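PDB 3C9P: uncharacterized protein SP1917 from Streptococcus pneumoniae, which is of unknown function and belongs to the DUF2200 family of uncharacterized bacterial proteins. Local coordinates for residues T38-Y44 and F62-Y68; E72-I76 and K118-H122; Y17-I21 and V34-T38. All coordinates share one frame; numbering follows the deposited sequence.

Overall arrangement
Helix 31-42 ties the three contacts together. Interaction 3 sets its middle against helix 13-26, and interaction 1 sets its C-terminal end against the end of helix 59-64 and the loop that follows; the two share Thr38, and their centres are about 12 Å apart. Interaction 2 joins the 72-76 loop to the C-terminal end of helix 112-119. Its centre lies about 16 Å from that of interaction 1, and Trp40 bridges them, packing on Glu72 and Tyr119 while its NE1 probably donates to Glu120 OE2 in one of two conformers of that glutamate. Interactions 2 and 3 do not touch, their nearest atoms being about 7 Å apart. The protein's role is unknown, and no site can be assigned to these contacts.

Interaction 1: residues T38-Y44 and F62-Y68; sequences TSWLTGY and FFRQAPY
Tyr44 is clamped between Phe62 and Pro67, which press on opposite faces of its ring. On one side the Phe62 ring, carried over to the tyrosine by a CG anti to the backbone N (chi1 179°), makes an offset stack, the centroids 4.4 Å apart and the planes inclined by 25°, with Tyr44 CE2 above the rim of the phenylalanine. On the other, Pro67 CD sits almost over the middle of the tyrosine, 3.6 Å from the ring centroid, a CH-pi contact that the rigid proline ring is well shaped to make. The phenol end is fixed too: Tyr44 OH donates to Phe62 O at 2.6 Å, in the carbonyl plane and on a lone pair; within 62-68 this carbonyl receives just a weak backbone bond, from Gln65 N. A second bond, Tyr68 N to Thr42 O at 3.0 Å, joins the two backbones.

Helix 31-42 ends at Thr42, and Gly43 leaves it with a positive phi that suits glycine and brings its backbone against Pro67 CG. Thr42 shapes this exit: its OG1 donates to Thr38 O at 2.8 Å and accepts from Tyr44 N at 3.3 Å, forming an ST turn, while its CB packs on Ala66 CB. Around the contact, Val49 of helix 46-52 touches both Tyr44 and Phe62, and Leu99 of helix 91-107 meets Thr38, Leu41 and Phe63.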
loop_
_atom_site.group_PDB
_atom_site.type_symbol
_atom_site.label_atom_id
_atom_site.label_comp_id
_atom_site.label_asym_id
_atom_site.label_seq_id
_atom_site.Cartn_x
_atom_site.Cartn_y
_atom_site.Cartn_z
ATOM N N THR A 38 3.570 1.229 -4.014
ATOM C CA THR A 38 2.725 0.047 -4.168
ATOM C C THR A 38 3.496 -1.016 -4.974
ATOM O O THR A 38 3.519 -2.193 -4.599
ATOM C CB THR A 38 1.397 0.392 -4.868
ATOM O OG1 THR A 38 0.713 1.397 -4.101
ATOM C CG2 THR A 38 0.507 -0.858 -5.003
ATOM N N SER A 39 4.079 -0.598 -6.087
ATOM C CA SER A 39 4.922 -1.471 -6.917
ATOM C C SER A 39 6.088 -2.097 -6.112
ATOM O O SER A 39 6.339 -3.298 -6.181
ATOM C CB SER A 39 5.487 -0.659 -8.078
ATOM O OG SER A 39 6.354 -1.467 -8.876
ATOM N N TRP A 40 6.782 -1.269 -5.342
ATOM C CA TRP A 40 7.875 -1.739 -4.491
ATOM C C TRP A 40 7.417 -2.831 -3.523
ATOM O O TRP A 40 8.023 -3.898 -3.439
ATOM C CB TRP A 40 8.481 -0.554 -3.728
ATOM C CG TRP A 40 9.576 -0.970 -2.795
ATOM C CD1 TRP A 40 10.868 -1.260 -3.103
ATOM C CD2 TRP A 40 9.450 -1.140 -1.396
ATOM N NE1 TRP A 40 11.564 -1.594 -1.972
ATOM C CE2 TRP A 40 10.712 -1.517 -0.905
ATOM C CE3 TRP A 40 8.392 -0.960 -0.494
ATOM C CZ2 TRP A 40 10.944 -1.760 0.437
ATOM C CZ3 TRP A 40 8.619 -1.220 0.848
ATOM C CH2 TRP A 40 9.894 -1.585 1.302
ATOM N N LEU A 41 6.316 -2.576 -2.831
ATOM C CA LEU A 41 5.796 -3.506 -1.832
ATOM C C LEU A 41 5.371 -4.846 -2.406
ATOM O O LEU A 41 5.714 -5.909 -1.859
ATOM C CB LEU A 41 4.592 -2.886 -1.090
ATOM C CG LEU A 41 3.857 -3.830 -0.150
ATOM C CD1 LEU A 41 4.771 -4.225 1.053
ATOM C CD2 LEU A 41 2.575 -3.178 0.355
ATOM N N THR A 42 4.617 -4.792 -3.499
ATOM C CA THR A 42 3.920 -5.968 -4.006
ATOM C C THR A 42 4.658 -6.712 -5.124
ATOM O O THR A 42 4.374 -7.876 -5.367
ATOM C CB THR A 42 2.545 -5.558 -4.554
ATOM O OG1 THR A 42 2.762 -4.646 -5.622
ATOM C CG2 THR A 42 1.681 -4.880 -3.459
ATOM N N GLY A 43 5.578 -6.052 -5.818
ATOM C CA GLY A 43 6.219 -6.653 -6.989
ATOM C C GLY A 43 5.469 -6.422 -8.302
ATOM O O GLY A 43 5.982 -6.743 -9.366
ATOM N N TYR A 44 4.250 -5.883 -8.239
ATOM C CA TYR A 44 3.523 -5.444 -9.447
ATOM C C TYR A 44 4.310 -4.322 -10.118
ATOM O O TYR A 44 4.851 -3.458 -9.415
ATOM C CB TYR A 44 2.183 -4.839 -9.058
ATOM C CG TYR A 44 1.065 -5.814 -8.772
ATOM C CD1 TYR A 44 0.604 -6.700 -9.742
ATOM C CD2 TYR A 44 0.415 -5.787 -7.538
ATOM C CE1 TYR A 44 -0.478 -7.583 -9.461
ATOM C CE2 TYR A 44 -0.640 -6.640 -7.254
ATOM C CZ TYR A 44 -1.077 -7.542 -8.214
ATOM O OH TYR A 44 -2.157 -8.350 -7.909
ATOM N N PHE A 62 -6.393 -8.095 -5.370
ATOM C CA PHE A 62 -5.149 -7.387 -5.753
ATOM C C PHE A 62 -3.952 -7.810 -4.880
ATOM O O PHE A 62 -2.894 -8.205 -5.393
ATOM C CB PHE A 62 -5.364 -5.868 -5.688
ATOM C CG PHE A 62 -4.143 -5.063 -6.031
ATOM C CD1 PHE A 62 -3.825 -4.783 -7.355
ATOM C CD2 PHE A 62 -3.316 -4.593 -5.034
ATOM C CE1 PHE A 62 -2.689 -4.014 -7.676
ATOM C CE2 PHE A 62 -2.165 -3.825 -5.346
ATOM C CZ PHE A 62 -1.873 -3.541 -6.672
ATOM N N PHE A 63 -4.130 -7.730 -3.564
ATOM C CA PHE A 63 -3.125 -8.213 -2.614
ATOM C C PHE A 63 -2.883 -9.719 -2.619
ATOM O O PHE A 63 -1.728 -10.141 -2.479
ATOM C CB PHE A 63 -3.416 -7.691 -1.197
ATOM C CG PHE A 63 -3.032 -6.274 -1.029
ATOM C CD1 PHE A 63 -3.874 -5.266 -1.436
ATOM C CD2 PHE A 63 -1.773 -5.942 -0.533
ATOM C CE1 PHE A 63 -3.498 -3.894 -1.301
ATOM C CE2 PHE A 63 -1.400 -4.590 -0.391
ATOM C CZ PHE A 63 -2.266 -3.577 -0.787
ATOM N N ARG A 64 -3.936 -10.522 -2.792
ATOM C CA ARG A 64 -3.760 -11.984 -2.808
ATOM C C ARG A 64 -2.888 -12.406 -3.974
ATOM O O ARG A 64 -2.184 -13.403 -3.886
ATOM C CB ARG A 64 -5.086 -12.746 -2.864
ATOM C CG ARG A 64 -5.942 -12.618 -1.620
ATOM C CD ARG A 64 -7.251 -13.403 -1.806
ATOM N NE ARG A 64 -8.119 -13.240 -0.630
ATOM C CZ ARG A 64 -9.218 -12.489 -0.587
ATOM N NH1 ARG A 64 -9.645 -11.843 -1.669
ATOM N NH2 ARG A 64 -9.912 -12.402 0.550
ATOM N N GLN A 65 -2.946 -11.652 -5.056
ATOM C CA GLN A 65 -2.237 -12.018 -6.298
ATOM C C GLN A 65 -0.943 -11.246 -6.582
ATOM O O GLN A 65 -0.365 -11.342 -7.706
ATOM C CB GLN A 65 -3.208 -11.906 -7.472
ATOM C CG GLN A 65 -4.355 -12.926 -7.356
ATOM C CD GLN A 65 -5.419 -12.726 -8.419
ATOM O OE1 GLN A 65 -6.106 -11.705 -8.440
ATOM N NE2 GLN A 65 -5.559 -13.697 -9.309
ATOM N N ALA A 66 -0.475 -10.505 -5.585
ATOM C CA ALA A 66 0.784 -9.759 -5.703
ATOM C C ALA A 66 1.882 -10.713 -6.142
ATOM O O ALA A 66 2.013 -11.827 -5.603
ATOM C CB ALA A 66 1.155 -9.103 -4.387
ATOM N N PRO A 67 2.648 -10.321 -7.166
ATOM C CA PRO A 67 3.639 -11.288 -7.679
ATOM C C PRO A 67 4.826 -11.588 -6.767
ATOM O O PRO A 67 5.354 -12.694 -6.806
ATOM C CB PRO A 67 4.149 -10.644 -8.983
ATOM C CG PRO A 67 3.580 -9.284 -9.034
ATOM C CD PRO A 67 2.610 -9.057 -7.925
ATOM N N TYR A 68 5.278 -10.622 -5.977
ATOM C CA TYR A 68 6.514 -10.819 -5.233
ATOM C C TYR A 68 6.644 -9.803 -4.108
ATOM O O TYR A 68 7.184 -8.714 -4.307
ATOM C CB TYR A 68 7.729 -10.680 -6.151
ATOM C CG TYR A 68 8.940 -11.445 -5.665
ATOM C CD1 TYR A 68 9.750 -10.960 -4.633
ATOM C CD2 TYR A 68 9.266 -12.675 -6.246
ATOM C CE1 TYR A 68 10.860 -11.716 -4.198
ATOM C CE2 TYR A 68 10.357 -13.413 -5.832
ATOM C CZ TYR A 68 11.142 -12.938 -4.808
ATOM O OH TYR A 68 12.235 -13.711 -4.438
#

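Interaction 2: residues E72-I76 and K118-H122; sequences ERIAI and KYEKH
Ile76 lies across one face of the Tyr119 ring, and this CH-pi contact is the apolar centre of the pairing. Ile76 CG1 stands 3.7 Å from the ring centroid, only 10° off the normal, and the branched side chain crosses the tyrosine at about a right angle. With CG1 beside the backbone N (chi1 -52°), the other branch, CG2, lies toward the phenol end, 4.1 Å from Tyr119 OH. The opposite face of the ring is taken by Lys118 CG, so the tyrosine is held between two aliphatic chains. Its hydroxyl is occupied elsewhere, hydrogen-bonded to Trp105 NE1. Ala75 meets the ring differently: its carbonyl O comes to the edge, 3.4 Å from Tyr119 CE1, and its small CB touches Lys121 CE.

In the fold, this is the 3-10 segment that runs through Ala75, between helix 59-64 and the small two-stranded sheet, packed on the last turn of helix 112-119 and the C-terminal tail. Leu102 of helix 91-107 and Trp40 of helix 31-42 each touch both Ile76 and Tyr119.

The polar link is made by two waters, with no direct hydrogen bond between the segments. Glu72 places its CB 3.3 Å from Tyr119 O, then bends at chi2 (77°) to carry its carboxylate beside the tail. There two waters each donate to both Glu72 OE2 and Lys121 O; the first lies 2.6 Å from Glu72 OE2 and the second 3.0 Å from Lys121 O.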
loop_
_atom_site.group_PDB
_atom_site.type_symbol
_atom_site.label_atom_id
_atom_site.label_comp_id
_atom_site.label_asym_id
_atom_site.label_seq_id
_atom_site.Cartn_x
_atom_site.Cartn_y
_atom_site.Cartn_z
ATOM N N GLU A 72 11.956 -6.533 2.513
ATOM C CA GLU A 72 12.144 -5.427 3.450
ATOM C C GLU A 72 10.827 -4.929 4.052
ATOM O O GLU A 72 10.823 -4.060 4.921
ATOM C CB GLU A 72 12.886 -4.283 2.745
ATOM C CG GLU A 72 14.379 -4.585 2.483
ATOM C CD GLU A 72 14.630 -5.525 1.283
ATOM O OE1 GLU A 72 13.687 -5.839 0.514
ATOM O OE2 GLU A 72 15.791 -5.936 1.100
ATOM N N ARG A 73 9.706 -5.481 3.593
ATOM C CA ARG A 73 8.403 -5.026 4.079
ATOM C C ARG A 73 8.177 -5.418 5.542
ATOM O O ARG A 73 7.345 -4.835 6.227
ATOM C CB ARG A 73 7.282 -5.576 3.191
ATOM C CG ARG A 73 6.957 -7.030 3.451
ATOM C CD ARG A 73 6.048 -7.616 2.377
ATOM N NE ARG A 73 5.586 -8.929 2.827
ATOM C CZ ARG A 73 6.335 -10.023 2.882
ATOM N NH1 ARG A 73 7.610 -9.996 2.470
ATOM N NH2 ARG A 73 5.795 -11.149 3.352
ATOM N N ILE A 74 8.939 -6.405 6.024
ATOM C CA ILE A 74 8.878 -6.829 7.418
ATOM C C ILE A 74 9.333 -5.671 8.349
ATOM O O ILE A 74 8.940 -5.600 9.523
ATOM C CB ILE A 74 9.781 -8.079 7.613
ATOM C CG1 ILE A 74 9.335 -9.245 6.684
ATOM C CG2 ILE A 74 9.937 -8.509 9.092
ATOM C CD1 ILE A 74 7.857 -9.563 6.656
ATOM N N ALA A 75 10.163 -4.778 7.823
ATOM C CA ALA A 75 10.616 -3.603 8.587
ATOM C C ALA A 75 9.584 -2.468 8.673
ATOM O O ALA A 75 9.798 -1.508 9.431
ATOM C CB ALA A 75 11.951 -3.079 8.016
ATOM N N ILE A 76 8.490 -2.567 7.900
ATOM C CA ILE A 76 7.377 -1.614 8.002
ATOM C C ILE A 76 6.574 -1.929 9.279
ATOM O O ILE A 76 5.579 -2.698 9.274
ATOM C CB ILE A 76 6.459 -1.605 6.746
ATOM C CG1 ILE A 76 7.289 -1.417 5.466
ATOM C CG2 ILE A 76 5.416 -0.489 6.873
ATOM C CD1 ILE A 76 6.552 -1.838 4.158
ATOM N N LYS A 118 13.969 4.541 3.518
ATOM C CA LYS A 118 13.644 4.225 4.908
ATOM C C LYS A 118 13.664 2.722 5.179
ATOM O O LYS A 118 14.088 2.284 6.250
ATOM C CB LYS A 118 12.267 4.795 5.252
ATOM C CG LYS A 118 11.888 4.786 6.712
ATOM C CD LYS A 118 10.568 5.580 6.921
ATOM C CE LYS A 118 10.800 7.093 7.102
ATOM N NZ LYS A 118 11.597 7.376 8.364
ATOM N N TYR A 119 13.191 1.932 4.219
ATOM C CA TYR A 119 12.938 0.524 4.489
ATOM C C TYR A 119 13.924 -0.399 3.805
ATOM O O TYR A 119 14.024 -1.563 4.171
ATOM C CB TYR A 119 11.490 0.153 4.154
ATOM C CG TYR A 119 10.481 0.841 5.072
ATOM C CD1 TYR A 119 10.386 0.487 6.417
ATOM C CD2 TYR A 119 9.652 1.881 4.591
ATOM C CE1 TYR A 119 9.478 1.141 7.281
ATOM C CE2 TYR A 119 8.729 2.538 5.450
ATOM C CZ TYR A 119 8.631 2.141 6.774
ATOM O OH TYR A 119 7.740 2.774 7.627
ATOM N N GLU A 120 14.651 0.109 2.815
ATOM C CA GLU A 120 15.635 -0.739 2.169
ATOM C C GLU A 120 16.843 -0.836 3.102
ATOM O O GLU A 120 17.388 0.152 3.593
ATOM C CB GLU A 120 15.921 -0.330 0.711
ATOM C CG GLU A 120 14.837 -0.869 -0.262
ATOM C CD GLU A 120 15.121 -0.651 -1.765
ATOM O OE1 GLU A 120 15.664 0.405 -2.146
ATOM O OE2 GLU A 120 14.773 -1.541 -2.580
ATOM N N LYS A 121 17.194 -2.063 3.448
ATOM C CA LYS A 121 18.253 -2.245 4.420
ATOM C C LYS A 121 19.473 -2.837 3.733
ATOM O O LYS A 121 19.338 -3.766 2.946
ATOM C CB LYS A 121 17.783 -3.124 5.562
ATOM C CG LYS A 121 16.530 -2.601 6.270
ATOM C CD LYS A 121 16.803 -1.321 7.060
ATOM C CE LYS A 121 15.497 -0.880 7.777
ATOM N NZ LYS A 121 15.681 0.387 8.520
ATOM N N HIS A 122 20.643 -2.284 4.022
ATOM C CA HIS A 122 21.911 -2.788 3.451
ATOM C C HIS A 122 22.774 -3.386 4.541
ATOM O O HIS A 122 22.709 -2.934 5.679
ATOM C CB HIS A 122 22.659 -1.656 2.731
ATOM C CG HIS A 122 21.807 -0.956 1.722
ATOM N ND1 HIS A 122 21.242 -1.615 0.651
ATOM C CD2 HIS A 122 21.400 0.331 1.634
ATOM C CE1 HIS A 122 20.515 -0.763 -0.053
ATOM N NE2 HIS A 122 20.597 0.425 0.521
HETATM O O HOH W 1 17.612 -6.035 3.019
HETATM O O HOH W 2 17.401 -3.294 0.664
#

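Interaction 3: residues Y17-I21 and V34-T38; sequences YLALI and VHQVT
Tyr17 reaches from helix 13-26 to helix 31-42 and meets Val34, His35 and Thr38 there. These are consecutive helices of a helix-loop-helix unit; their short segments run at 122° to each other, with axes 11.3 Å apart at closest approach. A long aromatic side chain suits that separation. With CG anti to the backbone N (chi1 -173°), the Tyr17 ring extends across the gap and delivers its hydroxyl to the surface of the second helix.

There the hydroxyl forms a hydrogen bond of 2.9 Å between Tyr17 OH and His35 ND1, in which either could be the donor. The two rings meet rim to rim, their planes at 24°, and ND1 lies near the plane of the phenol. His35 adds an apolar touch through CE1, which meets Ile21 CD1 at 3.8 Å, so the imidazole serves as polar partner and packing surface alike.

The CB of Val34 is directed toward the first helix, and its forked chain serves two neighbours: CG1 packs obliquely on the tyrosine, 3.7 Å from Tyr17 CE1, and CB and CG1 both lie 4.0 Å from Ile21 CG1. Leu106 of helix 91-107 also touches Val34, and Val49 of helix 46-52 touches Tyr17. At another edge of the ring, Thr38 OG1 lies 3.4 Å from Tyr17 CE1, held by its own bond to Val34 O, which it approaches at 2.8 Å from above the carbonyl plane.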
loop_
_atom_site.group_PDB
_atom_site.type_symbol
_atom_site.label_atom_id
_atom_site.label_comp_id
_atom_site.label_asym_id
_atom_site.label_seq_id
_atom_site.Cartn_x
_atom_site.Cartn_y
_atom_site.Cartn_z
ATOM N N TYR A 17 -8.065 2.157 -4.144
ATOM C CA TYR A 17 -6.752 2.662 -4.507
ATOM C C TYR A 17 -6.792 4.143 -4.864
ATOM O O TYR A 17 -5.889 4.931 -4.466
ATOM C CB TYR A 17 -6.165 1.813 -5.660
ATOM C CG TYR A 17 -4.744 2.157 -5.997
ATOM C CD1 TYR A 17 -3.692 1.790 -5.137
ATOM C CD2 TYR A 17 -4.439 2.838 -7.177
ATOM C CE1 TYR A 17 -2.375 2.114 -5.441
ATOM C CE2 TYR A 17 -3.112 3.157 -7.501
ATOM C CZ TYR A 17 -2.098 2.796 -6.617
ATOM O OH TYR A 17 -0.808 3.102 -6.923
ATOM N N LEU A 18 -7.834 4.550 -5.592
ATOM C CA LEU A 18 -8.007 5.977 -5.910
ATOM C C LEU A 18 -8.238 6.860 -4.670
ATOM O O LEU A 18 -7.799 8.020 -4.619
ATOM C CB LEU A 18 -9.093 6.196 -6.969
ATOM C CG LEU A 18 -8.767 5.617 -8.359
ATOM C CD1 LEU A 18 -10.029 5.655 -9.213
ATOM C CD2 LEU A 18 -7.666 6.380 -9.006
ATOM N N ALA A 19 -8.887 6.307 -3.652
ATOM C CA ALA A 19 -8.992 7.019 -2.369
ATOM C C ALA A 19 -7.638 7.213 -1.676
ATOM O O ALA A 19 -7.428 8.244 -1.038
ATOM C CB ALA A 19 -9.986 6.294 -1.433
ATOM N N LEU A 20 -6.734 6.224 -1.766
ATOM C CA LEU A 20 -5.349 6.384 -1.262
ATOM C C LEU A 20 -4.660 7.563 -1.952
ATOM O O LEU A 20 -4.069 8.442 -1.309
ATOM C CB LEU A 20 -4.495 5.126 -1.524
ATOM C CG LEU A 20 -4.641 3.794 -0.788
ATOM C CD1 LEU A 20 -3.588 2.834 -1.311
ATOM C CD2 LEU A 20 -4.524 3.950 0.721
ATOM N N ILE A 21 -4.754 7.576 -3.277
ATOM C CA ILE A 21 -4.205 8.671 -4.083
ATOM C C ILE A 21 -4.800 10.022 -3.686
ATOM O O ILE A 21 -4.074 11.008 -3.542
ATOM C CB ILE A 21 -4.390 8.398 -5.591
ATOM C CG1 ILE A 21 -3.437 7.269 -6.015
ATOM C CG2 ILE A 21 -4.114 9.684 -6.425
ATOM C CD1 ILE A 21 -3.780 6.628 -7.290
ATOM N N VAL A 34 2.524 7.099 -5.040
ATOM C CA VAL A 34 1.696 5.992 -4.573
ATOM C C VAL A 34 1.929 4.763 -5.424
ATOM O O VAL A 34 2.130 3.657 -4.873
ATOM C CB VAL A 34 0.185 6.339 -4.535
ATOM C CG1 VAL A 34 -0.649 5.128 -4.059
ATOM C CG2 VAL A 34 -0.059 7.510 -3.594
ATOM N N HIS A 35 1.901 4.931 -6.749
ATOM C CA HIS A 35 2.169 3.801 -7.650
ATOM C C HIS A 35 3.542 3.187 -7.333
ATOM O O HIS A 35 3.686 1.969 -7.331
ATOM C CB HIS A 35 2.208 4.197 -9.138
ATOM C CG HIS A 35 1.033 5.000 -9.609
ATOM N ND1 HIS A 35 -0.253 4.816 -9.139
ATOM C CD2 HIS A 35 0.955 5.969 -10.545
ATOM C CE1 HIS A 35 -1.062 5.676 -9.736
ATOM N NE2 HIS A 35 -0.354 6.381 -10.599
ATOM N N GLN A 36 4.544 4.048 -7.133
ATOM C CA GLN A 36 5.927 3.624 -6.879
ATOM C C GLN A 36 6.043 2.786 -5.591
ATOM O O GLN A 36 6.651 1.723 -5.593
ATOM C CB GLN A 36 6.879 4.843 -6.881
ATOM C CG GLN A 36 7.135 5.410 -8.324
ATOM C CD GLN A 36 7.753 6.814 -8.377
ATOM O OE1 GLN A 36 7.865 7.519 -7.362
ATOM N NE2 GLN A 36 8.137 7.236 -9.586
ATOM N N VAL A 37 5.460 3.255 -4.489
ATOM C CA VAL A 37 5.551 2.466 -3.226
ATOM C C VAL A 37 4.686 1.188 -3.285
ATOM O O VAL A 37 5.044 0.174 -2.695
ATOM C CB VAL A 37 5.256 3.287 -1.901
ATOM C CG1 VAL A 37 6.184 4.556 -1.792
ATOM C CG2 VAL A 37 3.767 3.674 -1.795
ATOM N N THR A 38 3.570 1.229 -4.014
ATOM C CA THR A 38 2.725 0.047 -4.168
ATOM C C THR A 38 3.496 -1.016 -4.974
ATOM O O THR A 38 3.519 -2.193 -4.599
ATOM C CB THR A 38 1.397 0.392 -4.868
ATOM O OG1 THR A 38 0.713 1.397 -4.101
ATOM C CG2 THR A 38 0.507 -0.858 -5.003
#